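PDB 4UZG: surface protein SPB1 from Streptococcus agalactiae, which forms the backbone subunit of the group B streptococcus type 2b pilus, probably polymerised by sortase into the covalent shaft of the fibre. Local coordinates for residues 57-62 with 69-74; 264-267 with 273-276. All blocks are in the same frame, centred on the assembly; numbering follows the deposited sequence. Where two conformers were deposited one is given.

Interaction 1. Residues 57-62 with 69-74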
# COMPACT_ATOMS: atom_id res chain seq x y z
N TYR A 57 6.12 9.10 -13.34
CA TYR A 57 7.09 8.10 -13.83
C TYR A 57 8.51 8.60 -13.90
O TYR A 57 8.77 9.76 -14.25
CB TYR A 57 6.72 7.61 -15.26
CG TYR A 57 5.26 7.37 -15.38
CD1 TYR A 57 4.68 6.22 -14.87
CD2 TYR A 57 4.44 8.35 -15.89
CE1 TYR A 57 3.31 6.04 -14.86
CE2 TYR A 57 3.05 8.18 -15.89
CZ TYR A 57 2.50 7.04 -15.35
OH TYR A 57 1.15 6.85 -15.31
N GLU A 58 9.43 7.69 -13.61
CA GLU A 58 10.82 7.83 -14.01
C GLU A 58 11.13 6.56 -14.80
O GLU A 58 10.97 5.45 -14.29
CB GLU A 58 11.75 7.98 -12.81
CG GLU A 58 13.19 8.18 -13.20
CD GLU A 58 13.67 9.59 -12.98
OE1 GLU A 58 12.83 10.52 -13.04
OE2 GLU A 58 14.87 9.78 -12.73
N VAL A 59 11.56 6.75 -16.04
CA VAL A 59 11.78 5.64 -16.96
C VAL A 59 13.26 5.65 -17.35
O VAL A 59 13.75 6.64 -17.88
CB VAL A 59 10.90 5.77 -18.23
CG1 VAL A 59 11.06 4.54 -19.09
CG2 VAL A 59 9.43 5.99 -17.84
N THR A 60 13.95 4.54 -17.11
CA THR A 60 15.36 4.44 -17.42
C THR A 60 15.70 3.14 -18.14
O THR A 60 15.01 2.12 -18.00
CB THR A 60 16.23 4.52 -16.14
OG1 THR A 60 15.91 3.43 -15.28
CG2 THR A 60 16.10 5.83 -15.39
N ILE A 61 16.80 3.22 -18.87
CA ILE A 61 17.43 2.07 -19.49
C ILE A 61 18.84 1.99 -18.91
O ILE A 61 19.60 2.96 -18.98
CB ILE A 61 17.48 2.19 -21.03
CG1 ILE A 61 16.07 2.37 -21.61
CG2 ILE A 61 18.18 0.96 -21.61
CD1 ILE A 61 16.06 2.69 -23.06
N THR A 62 19.19 0.84 -18.36
CA THR A 62 20.52 0.62 -17.77
C THR A 62 21.21 -0.50 -18.52
O THR A 62 20.66 -1.61 -18.64
CB THR A 62 20.40 0.26 -16.29
OG1 THR A 62 19.62 1.25 -15.61
CG2 THR A 62 21.78 0.18 -15.64
N THR A 69 20.41 5.64 -19.05
CA THR A 69 19.78 6.64 -19.89
C THR A 69 18.40 6.92 -19.29
O THR A 69 17.59 6.02 -19.14
CB THR A 69 19.62 6.14 -21.33
OG1 THR A 69 20.90 5.78 -21.86
CG2 THR A 69 18.98 7.18 -22.21
N THR A 70 18.16 8.17 -18.90
CA THR A 70 16.86 8.58 -18.39
C THR A 70 16.02 9.08 -19.56
O THR A 70 16.42 10.03 -20.23
CB THR A 70 17.01 9.64 -17.32
OG1 THR A 70 17.75 9.07 -16.23
CG2 THR A 70 15.66 10.13 -16.84
N LEU A 71 14.87 8.44 -19.80
CA LEU A 71 14.04 8.77 -20.96
C LEU A 71 13.11 9.92 -20.64
O LEU A 71 12.75 10.15 -19.48
CB LEU A 71 13.23 7.55 -21.38
CG LEU A 71 14.02 6.25 -21.63
CD1 LEU A 71 13.09 5.17 -22.18
CD2 LEU A 71 15.18 6.48 -22.56
N THR A 72 12.74 10.66 -21.68
CA THR A 72 11.76 11.72 -21.56
C THR A 72 10.54 11.42 -22.41
O THR A 72 10.60 10.73 -23.42
CB THR A 72 12.36 13.06 -21.96
OG1 THR A 72 12.75 13.02 -23.34
CG2 THR A 72 13.57 13.40 -21.09
N GLN A 73 9.41 11.99 -22.00
CA GLN A 73 8.13 11.70 -22.63
C GLN A 73 7.99 12.35 -24.01
O GLN A 73 8.36 13.51 -24.19
CB GLN A 73 6.99 12.18 -21.73
CG GLN A 73 5.63 11.71 -22.18
CD GLN A 73 4.51 12.24 -21.29
OE1 GLN A 73 4.72 12.60 -20.13
NE2 GLN A 73 3.32 12.31 -21.85
N GLY A 74 7.46 11.60 -24.98
CA GLY A 74 7.19 12.12 -26.32
C GLY A 74 6.73 11.01 -27.26
O GLY A 74 6.94 9.82 -26.98
O HOH W 1 17.17 8.92 -13.62
O HOH W 2 11.90 9.46 -16.96
O HOH W 3 21.64 3.33 -21.04
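I61 and T69 form an antiparallel hydrogen-bonded pair: T69 N donates to I61 O (2.8 Å) and I61 N to T69 O. One step on, T60 and T70 make the non-hydrogen-bonded pair, where T60 CA closes to 3.2 Å from T69 O in a CA-H...O contact. A third backbone bond, L71 N to V59 O, is nearly straight, with 167° at the hydrogen. Beyond it the direct pairing gives way to water, which accepts from V59 N and donates to L71 O.

On the buried side L71 slants across its neighbours. L71 CD1 meets V59 CG1 at 3.8 Å, the valine methyl that stands anti to the backbone N (chi1 -175°). In the I61 conformer given, L71 CD2 lies 3.9 Å from I61 CD1, and both branches of the leucine are then used. Y82, I95 and Y117 also touch L71, and strand 121-131 flanks 57-62 along its other edge.

The T60/T70 face is wetter. T60 CG2 rests 3.7 Å from T70 OG1, and a water links that hydroxyl to E58 OE2. At the I61/T69 pair, near N67 and I68, which bind a calcium ion, another water joins T69 OG1 to I61 O. This beta hairpin therefore combines an apolar contact of V59, I61 and L71 with waters that bridge polar atoms at T70, at T69 and where the pairing ends.

Interaction 2. Residues 264-267 with 273-276; sequences DTTN and VNPT
T265 and V273 face each other as an antiparallel non-hydrogen-bonded pair, their CA atoms 4.5 Å apart, and next to them N274 N makes a weak, bent bond (125° at the hydrogen) to D264 O. That carbonyl also takes a much straighter bond from the N274 side chain, ND2 to D264 O at 3.0 Å, with the donor tilted 26° from the carbonyl plane. The second N-H of N274 ND2 goes to T266 OG1 (2.8 Å). Both acceptors lie close to the amide plane, which fixes the rotation of the group (chi2 -92°), while the threonine side chain crosses the asparagine at about a right angle. A water bound to T266 OG1 donates a longer bond to N274 OD1.

Here a short, weakly bonded strand of the prealbumin-like region meets the start of strand 273-279, an outer strand of a three-stranded sheet, which pairs there with 169-177. V273 turns its side chain onto V256 and L258 of strand 254-258.

At the other end, D264 CB packs 3.4 Å from N274 O, and the carboxylate lies beside P275, with D264 OD2 3.8 Å from P275 CA. A water donating to OD2 accepts from T276 N.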
# COMPACT_ATOMS: atom_id res chain seq x y z
N ASP A 264 -2.71 -11.73 19.63
CA ASP A 264 -4.15 -11.67 19.40
C ASP A 264 -4.49 -11.64 17.92
O ASP A 264 -5.35 -10.88 17.48
CB ASP A 264 -4.71 -10.42 20.10
CG ASP A 264 -4.36 -10.36 21.57
OD1 ASP A 264 -4.46 -11.43 22.25
OD2 ASP A 264 -4.00 -9.27 22.09
N THR A 265 -3.83 -12.47 17.13
CA THR A 265 -4.05 -12.45 15.70
C THR A 265 -5.27 -13.25 15.28
O THR A 265 -5.68 -14.20 15.95
CB THR A 265 -2.81 -12.95 14.94
OG1 THR A 265 -2.61 -14.34 15.21
CG2 THR A 265 -1.57 -12.18 15.33
N THR A 266 -5.85 -12.87 14.14
CA THR A 266 -6.89 -13.64 13.49
C THR A 266 -6.26 -14.62 12.53
O THR A 266 -5.57 -14.20 11.60
CB THR A 266 -7.81 -12.74 12.65
OG1 THR A 266 -8.48 -11.82 13.50
CG2 THR A 266 -8.83 -13.56 11.87
N ASN A 267 -6.51 -15.90 12.75
CA ASN A 267 -6.01 -16.96 11.86
C ASN A 267 -4.54 -16.78 11.51
O ASN A 267 -4.14 -16.90 10.34
CB ASN A 267 -6.87 -17.03 10.60
CG ASN A 267 -8.26 -17.58 10.88
OD1 ASN A 267 -8.57 -17.95 12.01
ND2 ASN A 267 -9.09 -17.64 9.84
N VAL A 273 -5.33 -7.88 14.07
CA VAL A 273 -5.12 -8.10 15.49
C VAL A 273 -6.37 -7.70 16.28
O VAL A 273 -7.19 -6.88 15.85
CB VAL A 273 -3.85 -7.40 16.03
CG1 VAL A 273 -2.62 -7.85 15.29
CG2 VAL A 273 -3.95 -5.90 15.99
N ASN A 274 -6.50 -8.31 17.46
CA ASN A 274 -7.71 -8.25 18.25
C ASN A 274 -7.43 -8.05 19.73
O ASN A 274 -7.74 -8.91 20.55
CB ASN A 274 -8.49 -9.55 18.10
CG ASN A 274 -8.83 -9.86 16.67
OD1 ASN A 274 -9.91 -9.49 16.18
ND2 ASN A 274 -7.92 -10.54 15.98
N PRO A 275 -6.86 -6.89 20.12
CA PRO A 275 -6.63 -6.65 21.54
C PRO A 275 -7.93 -6.56 22.35
O PRO A 275 -8.93 -6.01 21.87
CB PRO A 275 -5.92 -5.28 21.53
CG PRO A 275 -6.40 -4.62 20.27
CD PRO A 275 -6.44 -5.76 19.29
N THR A 276 -7.89 -7.08 23.58
CA THR A 276 -8.96 -6.92 24.55
C THR A 276 -8.47 -5.97 25.62
O THR A 276 -7.38 -6.13 26.16
CB THR A 276 -9.31 -8.29 25.18
OG1 THR A 276 -9.83 -9.15 24.17
CG2 THR A 276 -10.34 -8.15 26.26
O HOH W 4 -5.38 -8.37 24.35
O HOH W 5 -9.50 -9.58 12.92

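In the fold
Interaction 1 comes first along the chain and closes before interaction 2 opens; the two lie on opposite sides of the chain's centre, with their own centres 45 Å apart and nearest atoms about 33 Å apart. No sheet is shared. The hairpin of 57-62 and 69-74 sits inside the large ten-stranded mixed sheet, whereas 264-267 and 273-276 meet beside the three-stranded sheet of 225-231, 169-177 and 273-279. The contacts thus belong to two separate beta-rich parts of an elongated, helix-free chain. Such beta-domains in series are consistent with a pilus subunit that is joined end to end.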